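Local structure of aldehyde dehydrogenase (Burkholderia cenocepacia, 4O6R) at residues I263-A268 with L422-L427; A278-H283 with N445-V450; I376-H381 with V398-S403; I410-E415 with R436-M441; T414-G419 with G460-G465. The protein probably oxidises aldehydes to carboxylic acids with NAD(P)+ as cofactor and binds AMP. All coordinates share one frame; numbering follows the deposited sequence. Where two conformers were deposited one is given.

Contact 1: residues I263-A268 with L422-L427; sequences IVFDDA and LWTNDL
I263 and V264 run parallel to L422 and W423, with W423 N bonding to I263 O at 2.7 Å and F265 N to W423 O at 3.0 Å. This pairing makes strands 261-264 and 421-423 neighbours in the mostly parallel seven-stranded sheet of what is, by family, the catalytic domain. On one face of the sheet I263 and L422 meet CB to CB at 4.0 Å, where M433 of helix 427-436 touches both side chains. On the other face V264 CG2 reaches W423 CD1 at 4.1 Å, while the indole NE1 is held by N262. Past the strand ends a type I turn, F265 to A268, folds back against the 424-426 loop. F265 keeps W423 O at its ring edge and meets F401 edge-to-face, and A268 CB lies against W423 CB. The turn delivers the carboxylate of D267. With its CG between the backbone N and the carbonyl carbon (chi1 75°), it reaches across to two donors. T424 OG1 donates to the syn lone pair of D267 OD1 at 2.6 Å, whereas N425 N approaches D267 OD2 from above the carboxylate plane at 2.9 Å. T424 OG1 in turn accepts from R429 NH1, a second-shell bond that probably orients the hydroxyl. N425 also packs on D426 of the second subunit, and its ND2, with the acceptor lying in its own amide plane, donates to D267 O at 2.9 Å.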
# COMPACT_ATOMS: atom_id res chain seq x y z
N ILE A 263 22.07 20.67 -13.71
CA ILE A 263 22.60 21.82 -13.01
C ILE A 263 23.85 21.42 -12.23
O ILE A 263 23.83 20.45 -11.47
CB ILE A 263 21.56 22.39 -12.00
CG1 ILE A 263 20.21 22.63 -12.67
CG2 ILE A 263 22.07 23.67 -11.35
CD1 ILE A 263 19.05 22.86 -11.70
N VAL A 264 24.94 22.15 -12.43
CA VAL A 264 26.18 21.87 -11.74
C VAL A 264 26.51 23.03 -10.81
O VAL A 264 26.82 24.16 -11.23
CB VAL A 264 27.32 21.61 -12.74
CG1 VAL A 264 28.62 21.26 -12.03
CG2 VAL A 264 26.91 20.50 -13.70
N PHE A 265 26.46 22.74 -9.52
CA PHE A 265 26.80 23.70 -8.50
C PHE A 265 28.31 23.78 -8.25
O PHE A 265 29.08 22.91 -8.67
CB PHE A 265 26.04 23.38 -7.21
CG PHE A 265 24.59 23.74 -7.28
CD1 PHE A 265 24.17 25.03 -6.97
CD2 PHE A 265 23.65 22.81 -7.69
CE1 PHE A 265 22.83 25.37 -7.08
CE2 PHE A 265 22.31 23.14 -7.78
CZ PHE A 265 21.89 24.42 -7.48
N ASP A 266 28.73 24.82 -7.55
CA ASP A 266 30.17 25.08 -7.42
C ASP A 266 30.85 24.10 -6.46
O ASP A 266 32.08 24.03 -6.43
CB ASP A 266 30.49 26.56 -7.11
CG ASP A 266 30.06 27.00 -5.75
OD1 ASP A 266 29.11 26.45 -5.18
OD2 ASP A 266 30.69 27.92 -5.22
N ASP A 267 30.06 23.33 -5.72
CA ASP A 267 30.62 22.32 -4.84
C ASP A 267 30.50 20.88 -5.44
O ASP A 267 30.70 19.89 -4.75
CB ASP A 267 29.95 22.43 -3.48
CG ASP A 267 28.55 21.87 -3.49
OD1 ASP A 267 27.91 21.94 -4.57
OD2 ASP A 267 28.10 21.33 -2.46
N ALA A 268 30.14 20.77 -6.73
CA ALA A 268 30.00 19.48 -7.37
C ALA A 268 31.38 18.79 -7.50
O ALA A 268 32.42 19.46 -7.57
CB ALA A 268 29.39 19.66 -8.75
N LEU A 422 20.83 17.54 -10.85
CA LEU A 422 21.78 18.50 -10.34
C LEU A 422 22.93 17.79 -9.69
O LEU A 422 22.81 16.65 -9.23
CB LEU A 422 21.09 19.47 -9.37
CG LEU A 422 20.48 18.73 -8.18
CD1 LEU A 422 21.34 18.96 -6.98
CD2 LEU A 422 19.07 19.17 -7.90
N TRP A 423 24.03 18.52 -9.59
CA TRP A 423 25.24 17.98 -8.98
C TRP A 423 25.70 18.94 -7.90
O TRP A 423 26.02 20.09 -8.17
CB TRP A 423 26.33 17.81 -10.05
CG TRP A 423 25.88 16.95 -11.16
CD1 TRP A 423 24.97 17.27 -12.14
CD2 TRP A 423 26.30 15.62 -11.41
NE1 TRP A 423 24.80 16.20 -12.97
CE2 TRP A 423 25.61 15.18 -12.55
CE3 TRP A 423 27.20 14.75 -10.78
CZ2 TRP A 423 25.78 13.89 -13.08
CZ3 TRP A 423 27.37 13.46 -11.29
CH2 TRP A 423 26.67 13.05 -12.43
N THR A 424 25.75 18.45 -6.67
CA THR A 424 26.19 19.23 -5.54
C THR A 424 26.51 18.24 -4.46
O THR A 424 26.07 17.09 -4.54
CB THR A 424 25.06 20.18 -5.07
OG1 THR A 424 25.54 21.04 -4.03
CG2 THR A 424 23.82 19.39 -4.56
N ASN A 425 27.23 18.69 -3.43
CA ASN A 425 27.43 17.88 -2.26
C ASN A 425 26.82 18.43 -0.99
O ASN A 425 27.06 17.91 0.10
CB ASN A 425 28.90 17.57 -2.12
CG ASN A 425 29.34 16.62 -3.21
OD1 ASN A 425 28.95 15.45 -3.22
ND2 ASN A 425 29.99 17.16 -4.22
N ASP A 426 26.02 19.48 -1.14
CA ASP A 426 25.32 20.06 -0.01
C ASP A 426 24.00 19.33 0.16
O ASP A 426 23.16 19.33 -0.74
CB ASP A 426 25.01 21.53 -0.23
CG ASP A 426 24.42 22.17 1.00
OD1 ASP A 426 25.16 22.32 2.03
OD2 ASP A 426 23.21 22.44 0.99
N LEU A 427 23.86 18.72 1.32
CA LEU A 427 22.69 17.97 1.73
C LEU A 427 21.38 18.73 1.56
O LEU A 427 20.50 18.25 0.85
CB LEU A 427 22.85 17.58 3.20
CG LEU A 427 21.67 16.85 3.87
CD1 LEU A 427 21.32 15.55 3.18
CD2 LEU A 427 21.97 16.58 5.30

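Contact 2: residues A278-H283 with N445-V450; sequences AWAIFH and NCYKRV. With NO3 (nitrate ion), chain N; NO3 (nitrate ion), chain F.
W279 swings its indole out with CG anti to the backbone N (chi1 155°), and K448 bends at chi3 (-57°) to carry its ammonium across that ring toward H283. This cation-pi and hydrogen-bonded contact joins the C-terminal end of helix 270-282 to the loop following strand 441-444, in what is, by family, the catalytic domain. K448 CE lies over one indole face, offset toward the rim, and NZ stands 4.9 Å from the centroid of the six-membered ring of W279. The edge of the same indole serves the loop backbone: W279 NE1 donates to Y447 O at 2.8 Å, coming from above the carbonyl plane. A280 CB comes within 3.5 Å of Y447 CD2, and the far end of that tyrosine is anchored by its OH to A261 O. A water accepts from K448 NZ and donates to A280 O and H283 O, so it ties the lysine to the backbone carbonyls at the helix end. A nitrate, probably from the crystallisation liquor, takes a further bond from K448 NZ through its O3 at 2.8 Å. R449 binds a second nitrate and D135 of the fourth subunit, whose H493 also meets W279 edge-to-face. The ammonium meets the imidazole at its edge: K448 NZ donates to H283 ND1 at 2.9 Å, almost exactly in the ring plane.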
# COMPACT_ATOMS: atom_id res chain seq x y z
N ALA A 278 28.20 14.38 -20.11
CA ALA A 278 28.44 13.76 -21.41
C ALA A 278 27.50 12.59 -21.66
O ALA A 278 26.87 12.50 -22.73
CB ALA A 278 29.90 13.37 -21.55
N TRP A 279 27.37 11.70 -20.67
CA TRP A 279 26.37 10.66 -20.70
C TRP A 279 24.97 11.23 -20.94
O TRP A 279 24.21 10.72 -21.76
CB TRP A 279 26.42 9.86 -19.38
CG TRP A 279 25.18 9.17 -18.98
CD1 TRP A 279 24.30 9.56 -17.99
CD2 TRP A 279 24.67 7.95 -19.51
NE1 TRP A 279 23.28 8.66 -17.90
CE2 TRP A 279 23.47 7.67 -18.83
CE3 TRP A 279 25.10 7.07 -20.51
CZ2 TRP A 279 22.69 6.54 -19.11
CZ3 TRP A 279 24.33 5.94 -20.80
CH2 TRP A 279 23.14 5.69 -20.11
N ALA A 280 24.62 12.29 -20.20
CA ALA A 280 23.26 12.76 -20.18
C ALA A 280 22.79 13.28 -21.53
O ALA A 280 21.58 13.17 -21.84
CB ALA A 280 23.09 13.85 -19.12
N ILE A 281 23.69 13.86 -22.32
CA ILE A 281 23.29 14.41 -23.61
C ILE A 281 23.81 13.62 -24.80
O ILE A 281 23.12 13.58 -25.82
CB ILE A 281 23.65 15.89 -23.75
CG1 ILE A 281 23.02 16.55 -25.01
CG2 ILE A 281 25.16 16.09 -23.78
CD1 ILE A 281 21.50 16.44 -25.10
N PHE A 282 24.96 12.97 -24.71
CA PHE A 282 25.52 12.29 -25.89
C PHE A 282 25.14 10.84 -26.03
O PHE A 282 25.13 10.34 -27.17
CB PHE A 282 27.04 12.53 -26.00
CG PHE A 282 27.38 14.00 -26.06
CD1 PHE A 282 26.71 14.85 -26.93
CD2 PHE A 282 28.32 14.55 -25.22
CE1 PHE A 282 26.97 16.20 -26.97
CE2 PHE A 282 28.60 15.90 -25.26
CZ PHE A 282 27.93 16.73 -26.13
N HIS A 283 24.78 10.17 -24.94
CA HIS A 283 24.27 8.82 -25.07
C HIS A 283 23.04 8.84 -25.94
O HIS A 283 22.22 9.75 -25.84
CB HIS A 283 23.95 8.16 -23.73
CG HIS A 283 23.16 6.90 -23.88
ND1 HIS A 283 21.83 6.82 -23.54
CD2 HIS A 283 23.49 5.68 -24.38
CE1 HIS A 283 21.38 5.60 -23.78
NE2 HIS A 283 22.36 4.89 -24.31
N ASN A 445 23.48 13.95 -8.47
CA ASN A 445 24.81 13.35 -8.66
C ASN A 445 24.81 12.12 -9.58
O ASN A 445 25.65 11.20 -9.45
CB ASN A 445 25.48 13.10 -7.30
CG ASN A 445 25.91 14.40 -6.62
OD1 ASN A 445 26.06 15.44 -7.27
ND2 ASN A 445 26.07 14.36 -5.31
N CYS A 446 23.88 12.13 -10.53
CA CYS A 446 23.71 11.08 -11.53
C CYS A 446 22.75 11.67 -12.56
O CYS A 446 22.29 12.80 -12.40
CB CYS A 446 23.17 9.79 -10.92
SG CYS A 446 21.56 9.91 -10.07
N TYR A 447 22.50 10.95 -13.63
CA TYR A 447 21.51 11.40 -14.62
C TYR A 447 20.98 10.21 -15.39
O TYR A 447 21.69 9.24 -15.62
CB TYR A 447 22.09 12.45 -15.57
CG TYR A 447 21.11 13.55 -15.93
CD1 TYR A 447 20.98 14.68 -15.13
CD2 TYR A 447 20.33 13.48 -17.07
CE1 TYR A 447 20.09 15.71 -15.46
CE2 TYR A 447 19.44 14.49 -17.42
CZ TYR A 447 19.31 15.60 -16.61
OH TYR A 447 18.46 16.60 -16.99
N LYS A 448 19.73 10.31 -15.82
CA LYS A 448 19.07 9.27 -16.59
C LYS A 448 19.10 7.89 -15.91
O LYS A 448 19.32 6.88 -16.57
CB LYS A 448 19.63 9.15 -18.01
CG LYS A 448 19.68 10.43 -18.79
CD LYS A 448 19.59 10.25 -20.30
CE LYS A 448 20.67 9.36 -20.87
NZ LYS A 448 20.25 8.95 -22.25
N ARG A 449 18.95 7.85 -14.59
CA ARG A 449 18.78 6.56 -13.96
C ARG A 449 17.32 6.14 -14.14
O ARG A 449 16.41 6.87 -13.76
CB ARG A 449 19.14 6.57 -12.47
CG ARG A 449 20.52 7.14 -12.15
CD ARG A 449 21.61 6.36 -12.84
NE ARG A 449 21.63 4.97 -12.43
CZ ARG A 449 22.61 4.12 -12.73
NH1 ARG A 449 23.65 4.50 -13.46
NH2 ARG A 449 22.56 2.86 -12.29
N VAL A 450 17.16 4.97 -14.74
CA VAL A 450 15.84 4.37 -14.97
C VAL A 450 15.83 2.95 -14.41
O VAL A 450 16.81 2.19 -14.53
CB VAL A 450 15.40 4.44 -16.45
CG1 VAL A 450 15.25 5.88 -16.90
CG2 VAL A 450 16.38 3.73 -17.35
N NO3 N . 19.40 2.52 -11.05
O1 NO3 N . 20.21 3.17 -10.40
O2 NO3 N . 18.72 1.46 -10.45
O3 NO3 N . 19.19 2.89 -12.39
N NO3 F . 17.67 6.78 -21.49
O1 NO3 F . 16.67 6.16 -21.12
O2 NO3 F . 18.93 6.22 -21.43
O3 NO3 F . 17.56 8.06 -22.01
O HOH W 1 20.80 11.34 -23.98

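Contact 3: residues I376-H381 with V398-S403; sequences IVEAKH and VLRFGS
E378 and R400 cross at about a right angle, yet their charged ends lie nearly in one plane, carboxylate and guanidinium only 22° apart. The guanidinium receives the acid at its edge. R400 NE gives the short bond, 2.6 Å to the syn lone pair of E378 OE2, and R400 NH2 adds weak, long bonds to both oxygens. E378 leaves its strand with CG anti to the backbone N (chi1 -172°), and a bend at chi2 turns the carboxylate toward the edge of R400, which is extended from CG to NE and stands two residues past the bridge partner of E378. That partner is V398. V398 N donates to V377 O at 2.8 Å and A379 N to V398 O at 3.0 Å, which makes the strands parallel neighbours. A water lies within hydrogen-bonding distance of both V398 O and A379 O. Apolar contact flanks the polar pair, with I376 CG2 against V398 CG2 at 3.9 Å and A379 CB against L399 CD2 at 4.0 Å. R400 also forms salt bridges with E299 and D303, so its one positive charge is shared among three acids, which would probably keep it protonated. The two strands belong to a beta-alpha-beta unit, 375-378 and 395-401 joined through the short helix 385-388. Helix 302-315 covers I376 and E378, helix 404-411 packs on L399, and strand 353-356 pairs with the outer side of 375-378.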
# COMPACT_ATOMS: atom_id res chain seq x y z
N ILE A 376 28.03 21.61 -28.63
CA ILE A 376 27.91 22.36 -27.40
C ILE A 376 27.80 23.85 -27.74
O ILE A 376 28.70 24.40 -28.37
CB ILE A 376 29.15 22.13 -26.49
CG1 ILE A 376 29.26 20.67 -26.11
CG2 ILE A 376 29.08 22.98 -25.22
CD1 ILE A 376 30.58 20.35 -25.44
N VAL A 377 26.71 24.49 -27.30
CA VAL A 377 26.45 25.88 -27.61
C VAL A 377 26.21 26.63 -26.33
O VAL A 377 25.33 26.26 -25.56
CB VAL A 377 25.18 26.07 -28.47
CG1 VAL A 377 24.88 27.53 -28.66
CG2 VAL A 377 25.35 25.39 -29.81
N GLU A 378 26.98 27.70 -26.10
CA GLU A 378 26.70 28.57 -24.99
C GLU A 378 25.70 29.62 -25.43
O GLU A 378 25.98 30.39 -26.35
CB GLU A 378 27.98 29.17 -24.43
CG GLU A 378 27.71 29.94 -23.15
CD GLU A 378 28.85 29.86 -22.11
OE1 GLU A 378 30.00 29.43 -22.40
OE2 GLU A 378 28.56 30.27 -21.00
N ALA A 379 24.53 29.66 -24.78
CA ALA A 379 23.44 30.56 -25.22
C ALA A 379 23.56 31.94 -24.60
O ALA A 379 24.03 32.08 -23.47
CB ALA A 379 22.08 29.99 -24.88
N LYS A 380 23.12 32.94 -25.34
CA LYS A 380 23.13 34.32 -24.85
C LYS A 380 22.10 34.50 -23.74
O LYS A 380 22.38 35.18 -22.78
CB LYS A 380 22.92 35.29 -26.02
CG LYS A 380 23.12 36.76 -25.72
CD LYS A 380 22.80 37.58 -26.97
CE LYS A 380 22.80 39.07 -26.69
NZ LYS A 380 22.14 39.83 -27.79
N HIS A 381 20.93 33.84 -23.85
CA HIS A 381 19.84 33.92 -22.85
C HIS A 381 19.09 32.58 -22.69
O HIS A 381 18.97 31.79 -23.68
CB HIS A 381 18.78 34.98 -23.25
CG HIS A 381 19.34 36.33 -23.61
ND1 HIS A 381 19.87 37.21 -22.69
CD2 HIS A 381 19.36 36.99 -24.80
CE1 HIS A 381 20.24 38.32 -23.29
NE2 HIS A 381 19.94 38.22 -24.57
N VAL A 398 24.29 25.59 -23.02
CA VAL A 398 24.89 25.96 -21.75
C VAL A 398 24.40 27.31 -21.32
O VAL A 398 24.39 28.28 -22.12
CB VAL A 398 26.41 26.02 -21.84
CG1 VAL A 398 27.03 26.20 -20.45
CG2 VAL A 398 26.95 24.77 -22.49
N LEU A 399 24.04 27.38 -20.04
CA LEU A 399 23.61 28.59 -19.37
C LEU A 399 24.37 28.67 -18.03
O LEU A 399 24.76 27.64 -17.48
CB LEU A 399 22.11 28.52 -19.10
CG LEU A 399 21.18 28.43 -20.32
CD1 LEU A 399 19.81 27.91 -19.95
CD2 LEU A 399 21.10 29.77 -21.00
N ARG A 400 24.60 29.88 -17.53
CA ARG A 400 25.30 30.08 -16.28
C ARG A 400 24.39 30.74 -15.24
O ARG A 400 23.44 31.42 -15.60
CB ARG A 400 26.54 30.96 -16.50
CG ARG A 400 27.53 30.34 -17.46
CD ARG A 400 28.74 31.22 -17.64
NE ARG A 400 29.60 30.74 -18.69
CZ ARG A 400 30.92 30.84 -18.66
NH1 ARG A 400 31.54 31.36 -17.60
NH2 ARG A 400 31.63 30.35 -19.67
N PHE A 401 24.73 30.54 -13.97
CA PHE A 401 23.98 31.13 -12.85
C PHE A 401 24.88 31.44 -11.69
O PHE A 401 26.01 30.95 -11.62
CB PHE A 401 22.86 30.19 -12.39
CG PHE A 401 23.35 28.94 -11.68
CD1 PHE A 401 23.78 27.84 -12.41
CD2 PHE A 401 23.43 28.88 -10.29
CE1 PHE A 401 24.22 26.68 -11.77
CE2 PHE A 401 23.86 27.73 -9.65
CZ PHE A 401 24.26 26.63 -10.39
N GLY A 402 24.35 32.23 -10.76
CA GLY A 402 25.10 32.71 -9.61
C GLY A 402 24.51 32.48 -8.22
O GLY A 402 25.24 32.66 -7.25
N SER A 403 23.20 32.21 -8.11
CA SER A 403 22.52 31.87 -6.85
C SER A 403 21.66 30.62 -7.09
O SER A 403 21.31 30.32 -8.21
CB SER A 403 21.64 33.03 -6.45
OG SER A 403 20.60 33.16 -7.40
O HOH W 2 25.39 31.09 -21.34

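Contact 4: residues I410-E415 with R436-M441; sequences IANATE and RIDAGM
N412 stacks its amide on the carboxylate of D438, planes 5° apart, and hydrogen-bonds to the backbone on both sides of I437. The asparagine lies at the C-terminal end of helix 404-411, and its partners lie where helix 427-436 ends and the chain turns toward strand 441-444. The contact thus joins the ends of two helices that flank the seven-stranded sheet, both packing on I263. Leaving the backbone, N412 CB meets D438 OD2 at 3.6 Å. One bond further, CG sits directly against the acid, 3.4 Å from D438 OD2. The amide then divides its work. N412 OD1 accepts from D438 N at 2.7 Å in an almost straight bond (175°), with the N-H tilted from the carbonyl plane. N412 ND2 donates to R436 O at 3.1 Å, the acceptor lying in the amide plane. CG set beside the backbone N (chi1 -73°) brings both amide atoms to the 436-438 backbone. Next to this polar seam A411 CB approaches I437 CG1 at 4.3 Å, and a water lies between A411 O and D438 O. Further on, M441 pairs in a parallel ladder with a strand of the fourth subunit, so the sheet runs on across the interface. Each end of the amide is thus engaged, one as acceptor and one as donor, which fixes its rotation, and the flat stack holds the D438 carboxylate alongside it.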
# COMPACT_ATOMS: atom_id res chain seq x y z
N ILE A 410 16.01 29.24 -13.90
CA ILE A 410 16.40 28.71 -15.20
C ILE A 410 15.79 27.32 -15.42
O ILE A 410 15.18 27.07 -16.46
CB ILE A 410 17.93 28.68 -15.37
CG1 ILE A 410 18.48 30.09 -15.43
CG2 ILE A 410 18.35 27.92 -16.62
CD1 ILE A 410 19.99 30.19 -15.24
N ALA A 411 15.94 26.44 -14.45
CA ALA A 411 15.46 25.08 -14.56
C ALA A 411 14.01 25.06 -14.97
O ALA A 411 13.61 24.26 -15.81
CB ALA A 411 15.65 24.29 -13.26
N ASN A 412 13.22 25.93 -14.34
CA ASN A 412 11.78 25.95 -14.53
C ASN A 412 11.30 26.88 -15.63
O ASN A 412 10.09 27.04 -15.79
CB ASN A 412 11.08 26.29 -13.20
CG ASN A 412 11.13 25.15 -12.19
OD1 ASN A 412 11.46 23.99 -12.53
ND2 ASN A 412 10.82 25.45 -10.96
N ALA A 413 12.22 27.45 -16.43
CA ALA A 413 11.88 28.47 -17.45
C ALA A 413 11.36 27.94 -18.80
O ALA A 413 11.05 28.76 -19.69
CB ALA A 413 13.08 29.39 -17.70
N THR A 414 11.23 26.63 -18.97
CA THR A 414 10.73 26.09 -20.23
C THR A 414 9.29 25.63 -20.14
O THR A 414 8.68 25.63 -19.07
CB THR A 414 11.55 24.89 -20.72
OG1 THR A 414 11.11 23.70 -20.02
CG2 THR A 414 13.06 25.14 -20.54
N GLU A 415 8.77 25.16 -21.27
CA GLU A 415 7.41 24.63 -21.30
C GLU A 415 7.33 23.16 -20.91
O GLU A 415 6.25 22.60 -20.86
CB GLU A 415 6.78 24.86 -22.70
CG GLU A 415 6.62 26.33 -23.05
CD GLU A 415 5.74 27.06 -22.05
OE1 GLU A 415 4.56 26.64 -21.87
OE2 GLU A 415 6.20 28.05 -21.43
N ARG A 436 11.64 21.51 -5.72
CA ARG A 436 11.18 22.75 -6.37
C ARG A 436 11.26 22.76 -7.89
O ARG A 436 10.61 23.58 -8.53
CB ARG A 436 11.95 23.92 -5.78
CG ARG A 436 11.55 24.17 -4.34
CD ARG A 436 12.32 25.30 -3.71
NE ARG A 436 12.11 25.32 -2.26
CZ ARG A 436 12.55 26.28 -1.45
NH1 ARG A 436 13.24 27.31 -1.93
NH2 ARG A 436 12.31 26.19 -0.14
N ILE A 437 12.05 21.87 -8.46
CA ILE A 437 12.17 21.77 -9.90
C ILE A 437 10.91 21.11 -10.44
O ILE A 437 10.47 20.09 -9.90
CB ILE A 437 13.43 20.97 -10.31
CG1 ILE A 437 14.71 21.77 -9.96
CG2 ILE A 437 13.42 20.67 -11.80
CD1 ILE A 437 15.92 20.88 -9.89
N ASP A 438 10.36 21.71 -11.50
CA ASP A 438 9.20 21.18 -12.20
C ASP A 438 9.58 20.00 -13.07
O ASP A 438 10.03 20.20 -14.20
CB ASP A 438 8.66 22.22 -13.19
CG ASP A 438 8.13 23.46 -12.54
OD1 ASP A 438 7.81 23.44 -11.33
OD2 ASP A 438 8.01 24.46 -13.29
N ALA A 439 9.41 18.80 -12.57
CA ALA A 439 9.76 17.63 -13.33
C ALA A 439 9.19 16.41 -12.62
O ALA A 439 8.97 16.44 -11.39
CB ALA A 439 11.28 17.49 -13.43
N GLY A 440 8.97 15.35 -13.39
CA GLY A 440 8.54 14.08 -12.80
C GLY A 440 9.67 13.30 -12.15
O GLY A 440 9.43 12.40 -11.36
N MET A 441 10.91 13.65 -12.52
CA MET A 441 12.10 12.93 -12.09
C MET A 441 13.25 13.91 -11.87
O MET A 441 13.44 14.83 -12.68
CB MET A 441 12.48 11.91 -13.15
CG MET A 441 11.37 10.91 -13.46
SD MET A 441 11.70 9.98 -14.95
CE MET A 441 11.28 11.19 -16.19
O HOH W 3 12.36 21.58 -15.26

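Contact 5: residues T414-G419 with G460-G465; sequences TEYGLG and GKSGYG
S462 wedges its hydroxyl into the backbone of the 416-418 loop, and this buried corner is the tight part of the contact. S462 OG accepts from G417 N at 2.8 Å in a nearly straight bond (167°), and it donates in turn to G257 O, so the small group is gripped by two hydrogen bonds. Its surroundings are close. S462 OG lies 3.7 Å from Y416 CB and at the edge of the Y416 ring, in its plane, and L418 CB comes within 3.9 Å of the same oxygen. A chi1 of -73° sets OG beside the backbone N and directs it at G417 N. T414 OG1 accepts from Y416 N at 2.9 Å, an ST turn that shapes the loop just before G417. On the other side the contact opens to solvent. E415 and K461 lie side by side, pointing the same way, and end in a salt bridge of 2.8 Å between K461 NZ and E415 OE1. The lysine reaches the oxygen on its anti side, tilted out of the carboxylate plane. Near this pair a water accepts from K461 N and donates to E415 O, so the backbones meet through solvent. The Y416 side chain is about 7 Å from that of S234, an AMP-binding residue. The loop runs from helix 404-411 to strand 421-423, and L418 pairs by backbone bonds with G440 and M441. Segment 460-465 leads into strand 463-464, antiparallel to strand 251-255 in the other sheet, so the contact ties the two sheets of the subunit together.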
# COMPACT_ATOMS: atom_id res chain seq x y z
N THR A 414 11.23 26.63 -18.97
CA THR A 414 10.73 26.09 -20.23
C THR A 414 9.29 25.63 -20.14
O THR A 414 8.68 25.63 -19.07
CB THR A 414 11.55 24.89 -20.72
OG1 THR A 414 11.11 23.70 -20.02
CG2 THR A 414 13.06 25.14 -20.54
N GLU A 415 8.77 25.16 -21.27
CA GLU A 415 7.41 24.63 -21.30
C GLU A 415 7.33 23.16 -20.91
O GLU A 415 6.25 22.60 -20.86
CB GLU A 415 6.78 24.86 -22.70
CG GLU A 415 6.62 26.33 -23.05
CD GLU A 415 5.74 27.06 -22.05
OE1 GLU A 415 4.56 26.64 -21.87
OE2 GLU A 415 6.20 28.05 -21.43
N TYR A 416 8.47 22.56 -20.61
CA TYR A 416 8.57 21.14 -20.33
C TYR A 416 8.83 20.88 -18.85
O TYR A 416 9.31 21.75 -18.14
CB TYR A 416 9.72 20.57 -21.13
CG TYR A 416 9.55 20.72 -22.62
CD1 TYR A 416 8.67 19.90 -23.29
CD2 TYR A 416 10.22 21.69 -23.34
CE1 TYR A 416 8.50 20.00 -24.64
CE2 TYR A 416 10.04 21.80 -24.70
CZ TYR A 416 9.18 20.94 -25.33
OH TYR A 416 8.96 20.99 -26.68
N GLY A 417 8.50 19.67 -18.42
CA GLY A 417 8.80 19.20 -17.06
C GLY A 417 8.85 17.66 -17.00
O GLY A 417 7.97 17.02 -16.40
N LEU A 418 9.85 17.07 -17.64
CA LEU A 418 9.97 15.63 -17.70
C LEU A 418 11.04 15.21 -16.67
O LEU A 418 10.68 14.89 -15.52
CB LEU A 418 10.27 15.17 -19.13
CG LEU A 418 10.31 13.67 -19.37
CD1 LEU A 418 9.02 13.01 -18.94
CD2 LEU A 418 10.53 13.42 -20.85
N GLY A 419 12.32 15.24 -17.04
CA GLY A 419 13.41 14.94 -16.12
C GLY A 419 14.22 16.19 -15.81
O GLY A 419 14.00 17.23 -16.40
N GLY A 460 2.83 18.88 -16.32
CA GLY A 460 2.41 19.91 -17.25
C GLY A 460 2.32 19.43 -18.69
O GLY A 460 1.78 18.36 -18.96
N LYS A 461 2.89 20.20 -19.61
CA LYS A 461 2.84 19.85 -21.03
C LYS A 461 3.74 18.67 -21.42
O LYS A 461 3.68 18.22 -22.58
CB LYS A 461 3.15 21.08 -21.87
CG LYS A 461 2.02 22.09 -21.84
CD LYS A 461 2.45 23.29 -22.68
CE LYS A 461 1.46 24.43 -22.63
NZ LYS A 461 2.23 25.67 -23.00
N SER A 462 4.53 18.15 -20.48
CA SER A 462 5.28 16.93 -20.73
C SER A 462 4.40 15.68 -20.61
O SER A 462 4.87 14.59 -20.86
CB SER A 462 6.53 16.83 -19.83
OG SER A 462 7.53 17.73 -20.26
N GLY A 463 3.15 15.84 -20.19
CA GLY A 463 2.17 14.79 -20.21
C GLY A 463 1.70 14.34 -18.85
O GLY A 463 1.81 15.06 -17.84
N TYR A 464 1.13 13.14 -18.84
CA TYR A 464 0.59 12.54 -17.66
C TYR A 464 0.56 11.03 -17.78
O TYR A 464 0.56 10.48 -18.89
CB TYR A 464 -0.81 13.10 -17.33
CG TYR A 464 -1.85 13.22 -18.43
CD1 TYR A 464 -2.63 12.13 -18.80
CD2 TYR A 464 -2.14 14.45 -19.02
CE1 TYR A 464 -3.62 12.24 -19.78
CE2 TYR A 464 -3.13 14.57 -19.99
CZ TYR A 464 -3.86 13.45 -20.36
OH TYR A 464 -4.85 13.56 -21.31
N GLY A 465 0.51 10.39 -16.62
CA GLY A 465 0.63 8.96 -16.51
C GLY A 465 2.09 8.65 -16.22
O GLY A 465 2.98 9.51 -16.39
O HOH W 4 4.61 22.52 -19.03

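Overall arrangement
From the N terminus, strand 261-264 opens contact 1 and helix 270-282 opens contact 2. Contact 3 then opens and closes within both loops, joining strands 375-378 and 395-401 beside F265 and F282. Helix 404-411 starts contact 4 and the loop after it contact 5, which share T414 and E415. Strand 421-423 closes contact 1, so contact 1 crosses contacts 2, 4 and 5. Contact 4 closes at 436-441, nested inside contact 2, which closes at 445-450. Contact 5, closing last at 460-465, crosses contact 2. Contacts 1 and 3 bind the seven-stranded sheet, contacts 2 and 4 its helix ends, and contact 5 links it to the second sheet.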